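PDB 2NR4: conserved protein from Methanosarcina mazei, which is of unknown function but binds flavin mononucleotide and belongs to a family related to FMN-binding proteins. Local coordinates for residues 35-40 with 67-72; 57-62 with 128-133; 120-125 with 136-141. All coordinates share one frame; numbering follows the deposited sequence.

Contact 1. Residues 35-40 with 67-72; sequences ASTGFE and WENVLK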
loop_
_atom_site.group_PDB
_atom_site.type_symbol
_atom_site.label_atom_id
_atom_site.label_comp_id
_atom_site.label_asym_id
_atom_site.label_seq_id
_atom_site.Cartn_x
_atom_site.Cartn_y
_atom_site.Cartn_z
ATOM N N ALA A 35 11.627 11.296 2.023
ATOM C CA ALA A 35 12.837 11.585 2.787
ATOM C C ALA A 35 12.904 13.082 3.024
ATOM O O ALA A 35 12.787 13.839 2.061
ATOM C CB ALA A 35 14.020 11.170 1.991
ATOM N N SER A 36 13.118 13.497 4.279
ATOM C CA SER A 36 13.346 14.949 4.555
ATOM C C SER A 36 14.842 15.162 4.775
ATOM O O SER A 36 15.503 14.358 5.440
ATOM C CB SER A 36 12.554 15.447 5.775
ATOM O OG SER A 36 12.680 14.586 6.897
ATOM N N THR A 37 15.377 16.258 4.246
ATOM C CA THR A 37 16.812 16.532 4.390
ATOM C C THR A 37 16.933 18.064 4.520
ATOM O O THR A 37 15.959 18.773 4.282
ATOM C CB THR A 37 17.613 16.124 3.136
ATOM O OG1 THR A 37 17.020 16.658 1.924
ATOM C CG2 THR A 37 17.845 14.578 3.016
ATOM N N GLY A 38 18.125 18.562 4.846
ATOM C CA GLY A 38 18.374 20.003 4.747
ATOM C C GLY A 38 18.222 20.729 6.057
ATOM O O GLY A 38 17.180 21.286 6.339
ATOM N N PHE A 39 19.281 20.688 6.848
ATOM C CA PHE A 39 19.419 21.453 8.065
ATOM C C PHE A 39 19.009 22.904 7.829
ATOM O O PHE A 39 18.145 23.429 8.548
ATOM C CB PHE A 39 20.888 21.388 8.540
ATOM C CG PHE A 39 21.205 20.220 9.442
ATOM C CD1 PHE A 39 20.764 20.200 10.769
ATOM C CD2 PHE A 39 22.013 19.166 8.991
ATOM C CE1 PHE A 39 21.086 19.118 11.621
ATOM C CE2 PHE A 39 22.338 18.078 9.830
ATOM C CZ PHE A 39 21.876 18.065 11.150
ATOM N N GLU A 40 19.560 23.516 6.775
ATOM C CA GLU A 40 19.434 24.965 6.533
ATOM C C GLU A 40 18.267 25.392 5.639
ATOM O O GLU A 40 17.934 26.561 5.570
ATOM C CB GLU A 40 20.728 25.487 5.893
ATOM C CG GLU A 40 21.955 25.407 6.777
ATOM C CD GLU A 40 23.215 25.874 6.055
ATOM O OE1 GLU A 40 23.132 26.721 5.110
ATOM O OE2 GLU A 40 24.305 25.395 6.432
ATOM N N TRP A 67 20.237 14.330 -2.708
ATOM C CA TRP A 67 21.650 13.970 -2.908
ATOM C C TRP A 67 22.612 15.054 -2.385
ATOM O O TRP A 67 23.530 14.764 -1.595
ATOM C CB TRP A 67 21.880 13.682 -4.398
ATOM C CG TRP A 67 23.293 13.566 -4.806
ATOM C CD1 TRP A 67 24.081 12.469 -4.688
ATOM C CD2 TRP A 67 24.098 14.578 -5.436
ATOM N NE1 TRP A 67 25.340 12.733 -5.198
ATOM C CE2 TRP A 67 25.369 14.017 -5.663
ATOM C CE3 TRP A 67 23.870 15.910 -5.812
ATOM C CZ2 TRP A 67 26.409 14.729 -6.285
ATOM C CZ3 TRP A 67 24.910 16.626 -6.434
ATOM C CH2 TRP A 67 26.159 16.030 -6.656
ATOM N N GLU A 68 22.367 16.308 -2.769
ATOM C CA GLU A 68 23.220 17.419 -2.366
ATOM C C GLU A 68 23.240 17.557 -0.845
ATOM O O GLU A 68 24.294 17.747 -0.268
ATOM C CB GLU A 68 22.760 18.725 -3.052
ATOM C CG GLU A 68 23.827 19.833 -3.070
ATOM C CD GLU A 68 23.312 21.149 -3.659
ATOM O OE1 GLU A 68 22.209 21.159 -4.265
ATOM O OE2 GLU A 68 24.017 22.174 -3.484
ATOM N N ASN A 69 22.087 17.387 -0.195
ATOM C CA ASN A 69 22.006 17.540 1.252
ATOM C C ASN A 69 22.700 16.386 1.994
ATOM O O ASN A 69 23.341 16.599 3.026
ATOM C CB ASN A 69 20.559 17.681 1.726
ATOM C CG ASN A 69 19.908 18.993 1.319
ATOM O OD1 ASN A 69 20.590 19.975 1.028
ATOM N ND2 ASN A 69 18.578 19.023 1.315
ATOM N N VAL A 70 22.574 15.174 1.456
ATOM C CA VAL A 70 23.257 14.031 2.050
ATOM C C VAL A 70 24.780 14.153 1.957
ATOM O O VAL A 70 25.508 13.947 2.937
ATOM C CB VAL A 70 22.751 12.733 1.451
ATOM C CG1 VAL A 70 23.666 11.573 1.847
ATOM C CG2 VAL A 70 21.288 12.490 1.954
ATOM N N LEU A 71 25.244 14.521 0.786
ATOM C CA LEU A 71 26.644 14.819 0.572
ATOM C C LEU A 71 27.200 15.823 1.594
ATOM O O LEU A 71 28.203 15.535 2.227
ATOM C CB LEU A 71 26.830 15.341 -0.853
ATOM C CG LEU A 71 27.440 14.421 -1.897
ATOM C CD1 LEU A 71 26.731 13.089 -2.023
ATOM C CD2 LEU A 71 27.420 15.159 -3.228
ATOM N N LYS A 72 26.539 16.966 1.775
ATOM C CA LYS A 72 26.999 17.977 2.721
ATOM C C LYS A 72 26.782 17.638 4.191
ATOM O O LYS A 72 27.680 17.841 5.010
ATOM C CB LYS A 72 26.324 19.315 2.475
ATOM C CG LYS A 72 26.849 20.401 3.440
ATOM C CD LYS A 72 25.904 21.579 3.550
ATOM C CE LYS A 72 26.687 22.846 3.833
ATOM N NZ LYS A 72 25.832 24.034 3.583
#
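Thr37 and Asn69 meet where strand 29-37 ends and helix 65-73 passes beside it. The strand belongs to a closed antiparallel barrel of six strands, a fold consistent with the split barrels of the FMN-binding families. The helix packs against this barrel.

One hydrogen bond joins the two segments. Asn69 ND2 donates to Thr37 OG1 at 2.9 Å, and the bond is nearly straight at 177°. The hydroxyl oxygen lies in the plane of the amide. Thr37 places OG1 between its backbone N and carbonyl carbon (chi1 50°), which turns the hydroxyl to the helix. Its CB also packs on Asn69 CB at 3.6 Å. Thr37 stands in a second shell around the flavin: its side chain is near those of Asn43 and Thr66, both FMN-binding residues, and about 6 Å from the cofactor at the nearest atoms.

The backbone of Gly38 packs closely on the Asn69 amide. Its CA lies 3.6 Å from Asn69 ND2. A CB here would come within 3.1 Å of the same nitrogen. With phi at 98° it would also press on the carbonyl oxygen of Thr37. Both effects suit a residue without a side chain.

The charged contact is at the surface. Glu40 OE2 and Lys72 NZ form a long salt bridge of 3.5 Å. The two side chains are extended and meet at about a right angle. Next to it, Phe39 N is hydrogen-bonded to Glu73 OE1, a further tie to the same helix.

Apolar packing lies on the buried side. Val70 also touches Leu76 of strand 75-79, as does Thr37. Between the segments themselves, the Thr37 CG2 methyl sits 4.2 Å from Val70 CG2.

Contact 2. Residues 57-62 with 128-133; sequences FVRLFK and RNTDQS. With FMN (flavin mononucleotide), chain C.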
loop_
_atom_site.group_PDB
_atom_site.type_symbol
_atom_site.label_atom_id
_atom_site.label_comp_id
_atom_site.label_asym_id
_atom_site.label_seq_id
_atom_site.Cartn_x
_atom_site.Cartn_y
_atom_site.Cartn_z
ATOM N N PHE A 57 19.750 1.019 3.620
ATOM C CA PHE A 57 20.530 1.916 2.772
ATOM C C PHE A 57 19.679 2.613 1.712
ATOM O O PHE A 57 18.518 2.240 1.482
ATOM C CB PHE A 57 21.690 1.224 2.099
ATOM C CG PHE A 57 21.306 0.135 1.118
ATOM C CD1 PHE A 57 21.293 0.397 -0.240
ATOM C CD2 PHE A 57 21.060 -1.165 1.567
ATOM C CE1 PHE A 57 20.963 -0.614 -1.156
ATOM C CE2 PHE A 57 20.739 -2.192 0.660
ATOM C CZ PHE A 57 20.702 -1.912 -0.686
ATOM N N VAL A 58 20.261 3.639 1.099
ATOM C CA VAL A 58 19.549 4.404 0.068
ATOM C C VAL A 58 20.414 4.497 -1.157
ATOM O O VAL A 58 21.637 4.476 -1.062
ATOM C CB VAL A 58 19.098 5.872 0.507
ATOM C CG1 VAL A 58 18.006 5.845 1.493
ATOM C CG2 VAL A 58 20.290 6.723 1.026
ATOM N N ARG A 59 19.767 4.597 -2.324
ATOM C CA ARG A 59 20.493 4.805 -3.559
ATOM C C ARG A 59 19.890 6.089 -4.052
ATOM O O ARG A 59 18.698 6.127 -4.388
ATOM C CB ARG A 59 20.220 3.692 -4.593
ATOM C CG ARG A 59 20.610 2.286 -4.195
ATOM C CD ARG A 59 20.723 1.345 -5.446
ATOM N NE ARG A 59 21.072 -0.044 -5.077
ATOM C CZ ARG A 59 22.291 -0.582 -5.154
ATOM N NH1 ARG A 59 23.314 0.109 -5.632
ATOM N NH2 ARG A 59 22.487 -1.844 -4.770
ATOM N N LEU A 60 20.672 7.154 -4.029
ATOM C CA LEU A 60 20.180 8.453 -4.476
ATOM C C LEU A 60 20.739 8.817 -5.862
ATOM O O LEU A 60 21.941 8.775 -6.096
ATOM C CB LEU A 60 20.554 9.533 -3.462
ATOM C CG LEU A 60 20.397 9.243 -1.977
ATOM C CD1 LEU A 60 21.134 10.283 -1.159
ATOM C CD2 LEU A 60 18.917 9.285 -1.625
ATOM N N PHE A 61 19.855 9.179 -6.783
ATOM C CA PHE A 61 20.243 9.698 -8.080
ATOM C C PHE A 61 21.068 10.976 -7.924
ATOM O O PHE A 61 20.696 11.894 -7.186
ATOM C CB PHE A 61 18.995 9.957 -8.935
ATOM C CG PHE A 61 18.321 8.697 -9.404
ATOM C CD1 PHE A 61 19.028 7.756 -10.160
ATOM C CD2 PHE A 61 16.991 8.449 -9.100
ATOM C CE1 PHE A 61 18.413 6.580 -10.606
ATOM C CE2 PHE A 61 16.370 7.282 -9.522
ATOM C CZ PHE A 61 17.081 6.336 -10.281
ATOM N N LYS A 62 22.223 11.017 -8.580
ATOM C CA LYS A 62 23.098 12.153 -8.419
ATOM C C LYS A 62 22.434 13.390 -9.021
ATOM O O LYS A 62 21.773 13.295 -10.054
ATOM C CB LYS A 62 24.452 11.899 -9.090
ATOM C CG LYS A 62 25.327 10.881 -8.401
ATOM C CD LYS A 62 26.744 10.839 -8.995
ATOM C CE LYS A 62 26.983 9.524 -9.736
ATOM N NZ LYS A 62 28.405 9.327 -10.167
ATOM N N ARG A 128 29.182 6.092 -1.057
ATOM C CA ARG A 128 30.008 5.526 -2.125
ATOM C C ARG A 128 29.252 5.697 -3.426
ATOM O O ARG A 128 28.033 5.487 -3.472
ATOM C CB ARG A 128 30.287 4.037 -1.885
ATOM C CG ARG A 128 29.015 3.199 -1.629
ATOM C CD ARG A 128 29.314 1.875 -0.971
ATOM N NE ARG A 128 28.127 1.069 -0.680
ATOM C CZ ARG A 128 27.437 1.078 0.461
ATOM N NH1 ARG A 128 27.748 1.901 1.442
ATOM N NH2 ARG A 128 26.399 0.270 0.605
ATOM N N ASN A 129 29.964 6.092 -4.474
ATOM C CA ASN A 129 29.348 6.160 -5.792
ATOM C C ASN A 129 29.288 4.786 -6.414
ATOM O O ASN A 129 30.274 4.025 -6.392
ATOM C CB ASN A 129 30.119 7.094 -6.701
ATOM C CG ASN A 129 30.141 8.508 -6.198
ATOM O OD1 ASN A 129 31.151 9.191 -6.330
ATOM N ND2 ASN A 129 29.032 8.966 -5.617
ATOM N N THR A 130 28.121 4.443 -6.929
ATOM C CA THR A 130 28.006 3.341 -7.878
ATOM C C THR A 130 27.074 3.727 -9.004
ATOM O O THR A 130 25.920 4.117 -8.764
ATOM C CB THR A 130 27.569 1.970 -7.260
ATOM O OG1 THR A 130 26.457 1.448 -8.004
ATOM C CG2 THR A 130 27.184 2.086 -5.791
ATOM N N ASP A 131 27.602 3.607 -10.223
ATOM C CA ASP A 131 26.877 3.871 -11.450
ATOM C C ASP A 131 26.657 5.370 -11.544
ATOM O O ASP A 131 27.617 6.152 -11.564
ATOM C CB ASP A 131 25.548 3.094 -11.480
ATOM C CG ASP A 131 25.744 1.577 -11.350
ATOM O OD1 ASP A 131 26.899 1.115 -11.150
ATOM O OD2 ASP A 131 24.734 0.839 -11.448
ATOM N N GLN A 132 25.397 5.774 -11.573
ATOM C CA GLN A 132 25.078 7.190 -11.563
ATOM C C GLN A 132 24.310 7.532 -10.272
ATOM O O GLN A 132 23.405 8.397 -10.240
ATOM C CB GLN A 132 24.359 7.559 -12.864
ATOM C CG GLN A 132 24.994 6.826 -14.083
ATOM C CD GLN A 132 25.015 7.629 -15.379
ATOM O OE1 GLN A 132 24.214 8.555 -15.578
ATOM N NE2 GLN A 132 25.938 7.268 -16.277
ATOM N N SER A 133 24.720 6.848 -9.198
ATOM C CA SER A 133 24.052 6.925 -7.910
ATOM C C SER A 133 25.029 7.102 -6.767
ATOM O O SER A 133 26.210 6.748 -6.876
ATOM C CB SER A 133 23.249 5.653 -7.638
ATOM O OG SER A 133 21.946 5.770 -8.169
HETATM N N1 FMN C . 15.088 9.010 -6.195
HETATM C C2 FMN C . 16.255 8.502 -5.662
HETATM O O2 FMN C . 17.303 9.110 -5.862
HETATM N N3 FMN C . 16.243 7.321 -4.952
HETATM C C4 FMN C . 15.051 6.643 -4.746
HETATM O O4 FMN C . 14.985 5.719 -3.944
HETATM C C4A FMN C . 13.868 7.156 -5.272
HETATM N N5 FMN C . 12.665 6.492 -5.087
HETATM C C5A FMN C . 11.482 7.012 -5.594
HETATM C C6 FMN C . 10.274 6.336 -5.382
HETATM C C7 FMN C . 9.085 6.847 -5.882
HETATM C C7M FMN C . 7.823 6.054 -5.691
HETATM C C8 FMN C . 9.114 8.047 -6.625
HETATM C C8M FMN C . 7.865 8.726 -7.045
HETATM C C9 FMN C . 10.319 8.727 -6.848
HETATM C C9A FMN C . 11.513 8.206 -6.314
HETATM N N10 FMN C . 12.727 8.865 -6.514
HETATM C C10 FMN C . 13.897 8.345 -6.000
HETATM C "C1'" FMN C . 12.797 10.058 -7.419
HETATM C "C2'" FMN C . 12.783 11.315 -6.559
HETATM O "O2'" FMN C . 11.698 11.266 -5.671
HETATM C "C3'" FMN C . 12.583 12.506 -7.467
HETATM O "O3'" FMN C . 13.684 12.580 -8.356
HETATM C "C4'" FMN C . 12.406 13.793 -6.664
HETATM O "O4'" FMN C . 11.953 14.748 -7.591
HETATM C "C5'" FMN C . 13.714 14.256 -6.008
HETATM O "O5'" FMN C . 13.605 15.599 -5.586
HETATM P P FMN C . 14.729 16.402 -4.733
HETATM O O1P FMN C . 15.599 17.114 -5.783
HETATM O O2P FMN C . 15.609 15.378 -3.978
HETATM O O3P FMN C . 13.999 17.439 -3.876
HETATM O O HOH W 1 29.094 7.986 -13.166
#
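Phe61, the partner of Ser133 across the contact, gives its backbone N-H to FMN O2 at 2.7 Å, with an angle of 167°. The flavin returns a bond: FMN N3 donates to Arg59 O at 2.8 Å. The edge of the strand thus reads the pyrimidine part of the isoalloxazine. The Phe61 ring lies obliquely beside the same oxygen, with CD2 3.3 Å from FMN O2. The cofactor is also hydrogen-bonded to Thr66, His65, Pro46, Gly48 and Thr91.

On its other side the strand meets the tip of a beta hairpin. Thr130 and Ser133 pair through both backbone bonds, of which Ser133 N to Thr130 O is weak. Asp131 and Gln132 make the two-residue turn, close to type II'. Phe61 and Ser133 form an antiparallel non-hydrogen-bonded pair. Next to it, Ser133 CA makes a C-H...O contact of 3.3 Å with Leu60 O. Lys62 N adds a weak hydrogen bond to Gln132 O, 3.3 Å long.

The Lys62 side chain runs alongside the turn. It bends at its third torsion (chi3 -111°), which lays CE against the Gln132-Ser133 peptide, 3.5 Å from Ser133 N. The bend also brings NZ near Asp131 O. A water donates to Asp131 O at 2.8 Å and accepts a weak bond from Lys62 NZ, bridging the two.

The Arg59 side chain is extended from CG to NE, and its guanidinium ends beside the hairpin turn. Thr130 OG1 stands at the edge of the guanidinium, near its plane, but 4.2 Å from NH1. That hydroxyl makes a weak bond to Asp131 OD1.

Contact 3. Residues 120-125 with 136-141; sequences VVFECI and ADLVPL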
loop_
_atom_site.group_PDB
_atom_site.type_symbol
_atom_site.label_atom_id
_atom_site.label_comp_id
_atom_site.label_asym_id
_atom_site.label_seq_id
_atom_site.Cartn_x
_atom_site.Cartn_y
_atom_site.Cartn_z
ATOM N N VAL A 120 12.033 8.570 11.153
ATOM C CA VAL A 120 13.310 8.131 11.727
ATOM C C VAL A 120 14.368 9.070 11.185
ATOM O O VAL A 120 14.484 9.241 9.962
ATOM C CB VAL A 120 13.686 6.669 11.339
ATOM C CG1 VAL A 120 15.009 6.239 12.036
ATOM C CG2 VAL A 120 12.530 5.686 11.689
ATOM N N VAL A 121 15.138 9.688 12.074
ATOM C CA VAL A 121 16.296 10.452 11.639
ATOM C C VAL A 121 17.515 9.518 11.549
ATOM O O VAL A 121 17.883 8.848 12.528
ATOM C CB VAL A 121 16.593 11.675 12.598
ATOM C CG1 VAL A 121 17.782 12.455 12.043
ATOM C CG2 VAL A 121 15.370 12.550 12.713
ATOM N N PHE A 122 18.167 9.506 10.394
ATOM C CA PHE A 122 19.360 8.659 10.198
ATOM C C PHE A 122 20.611 9.482 9.913
ATOM O O PHE A 122 20.551 10.441 9.137
ATOM C CB PHE A 122 19.197 7.773 8.971
ATOM C CG PHE A 122 18.061 6.773 9.047
ATOM C CD1 PHE A 122 18.248 5.524 9.665
ATOM C CD2 PHE A 122 16.855 7.038 8.393
ATOM C CE1 PHE A 122 17.211 4.558 9.650
ATOM C CE2 PHE A 122 15.821 6.112 8.409
ATOM C CZ PHE A 122 16.015 4.856 9.040
ATOM N N GLU A 123 21.742 9.045 10.466
ATOM C CA GLU A 123 23.059 9.424 9.970
ATOM C C GLU A 123 23.355 8.541 8.746
ATOM O O GLU A 123 23.204 7.330 8.793
ATOM C CB GLU A 123 24.158 9.191 11.040
ATOM C CG GLU A 123 25.564 9.428 10.451
ATOM C CD GLU A 123 26.661 9.457 11.516
ATOM O OE1 GLU A 123 26.322 9.265 12.713
ATOM O OE2 GLU A 123 27.841 9.677 11.125
ATOM N N CYS A 124 23.733 9.172 7.646
ATOM C CA CYS A 124 24.172 8.502 6.428
ATOM C C CYS A 124 25.660 8.227 6.503
ATOM O O CYS A 124 26.479 9.151 6.760
ATOM C CB CYS A 124 23.933 9.406 5.229
ATOM S SG CYS A 124 22.201 9.880 5.023
ATOM N N ILE A 125 26.021 6.982 6.241
ATOM C CA ILE A 125 27.413 6.552 6.386
ATOM C C ILE A 125 27.869 5.784 5.174
ATOM O O ILE A 125 27.028 5.360 4.324
ATOM C CB ILE A 125 27.589 5.675 7.628
ATOM C CG1 ILE A 125 26.852 4.318 7.470
ATOM C CG2 ILE A 125 27.069 6.386 8.862
ATOM C CD1 ILE A 125 27.085 3.292 8.603
ATOM N N ALA A 136 24.407 5.164 0.332
ATOM C CA ALA A 136 24.740 5.383 1.749
ATOM C C ALA A 136 24.002 4.387 2.632
ATOM O O ALA A 136 22.813 4.128 2.426
ATOM C CB ALA A 136 24.371 6.808 2.167
ATOM N N ASP A 137 24.688 3.843 3.637
ATOM C CA ASP A 137 23.992 3.081 4.670
ATOM C C ASP A 137 23.437 4.050 5.702
ATOM O O ASP A 137 23.889 5.218 5.755
ATOM C CB ASP A 137 24.944 2.059 5.302
ATOM C CG ASP A 137 25.616 1.204 4.261
ATOM O OD1 ASP A 137 24.887 0.597 3.446
ATOM O OD2 ASP A 137 26.873 1.150 4.210
ATOM N N LEU A 138 22.475 3.591 6.504
ATOM C CA LEU A 138 21.739 4.425 7.426
ATOM C C LEU A 138 21.797 3.930 8.858
ATOM O O LEU A 138 21.445 2.776 9.146
ATOM C CB LEU A 138 20.269 4.516 7.020
ATOM C CG LEU A 138 19.998 5.095 5.611
ATOM C CD1 LEU A 138 18.512 5.057 5.348
ATOM C CD2 LEU A 138 20.516 6.539 5.455
ATOM N N VAL A 139 22.196 4.828 9.752
ATOM C CA VAL A 139 22.286 4.496 11.185
ATOM C C VAL A 139 21.253 5.382 11.944
ATOM O O VAL A 139 21.360 6.606 11.898
ATOM C CB VAL A 139 23.723 4.771 11.711
ATOM C CG1 VAL A 139 23.787 4.392 13.185
ATOM C CG2 VAL A 139 24.786 4.028 10.866
ATOM N N PRO A 140 20.228 4.782 12.601
ATOM C CA PRO A 140 19.155 5.590 13.195
ATOM C C PRO A 140 19.659 6.363 14.401
ATOM O O PRO A 140 20.505 5.837 15.156
ATOM C CB PRO A 140 18.122 4.559 13.657
ATOM C CG PRO A 140 18.720 3.250 13.502
ATOM C CD PRO A 140 20.032 3.335 12.803
ATOM N N LEU A 141 19.189 7.593 14.542
ATOM C CA LEU A 141 19.604 8.506 15.611
ATOM C C LEU A 141 18.447 8.794 16.559
ATOM O O LEU A 141 18.635 8.995 17.781
ATOM C CB LEU A 141 20.100 9.829 15.009
ATOM C CG LEU A 141 21.385 9.828 14.211
ATOM C CD1 LEU A 141 21.749 11.259 13.817
ATOM C CD2 LEU A 141 22.531 9.158 14.993
#
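Phe122 offers one ring face to Leu138, whose CD1 methyl stands over the ring centre. This CH-pi contact measures 4.0 Å from Leu138 CD1 to the Phe122 ring centroid, 12° off the ring normal. Leu138 CB touches Phe122 CD1 at 3.5 Å. On the opposite ring face lies Val120 CG1, offset toward the rim. The other methyl, Leu138 CD2, reaches Cys124 SG at 3.8 Å. Replacing Phe122 with an alanine would probably open a gap between Val120 and Leu138 and leave the Leu138 methyl without its aromatic partner.

The two strands form a twisted antiparallel beta hairpin. Phe122 pairs with Pro140 and Cys124 with Leu138 as non-hydrogen-bonded pairs. Glu123 with Val139 and Ile125 with Asp137 are the hydrogen-bonded ones. Leu141 N bonds to Val121 O at 2.7 Å.

Ile125 and Val139 pack on the other face of the sheet. Ile125 CG1 sits between its backbone N and carbonyl carbon (chi1 67°), and CD1 meets Val139 CG2 at a tight 3.3 Å. Nearby, Asp137 OD2 holds Arg128 in a salt bridge.

Strand 75-79 flanks the hairpin beside 118-130, and strand 57-61 beside 133-145. Phe122 and Leu138 both touch Ile49 of strand 43-51, and Cys124 meets Val70 of helix 65-73.

From the N terminus, contact 1 opens at the end of strand 29-37. Contact 2 opens next, at strand 57-61, before helix 65-73 closes contact 1, and these two therefore cross. Leu60 of contact 2 packs on Val70 of contact 1. Contact 3 opens only later, at residues 120-125, in series with contact 1. It begins before residues 128-133 close contact 2 and ends after them, so contacts 2 and 3 also cross. They share strand 118-130, and Val58 probably hydrogen-bonds to Ala136 between them. Contact 1 ties helix to barrel, contact 2 ties strand 57-61, one of the strands that bind FMN, to the hairpin tip, and contact 3 zips the hairpin body.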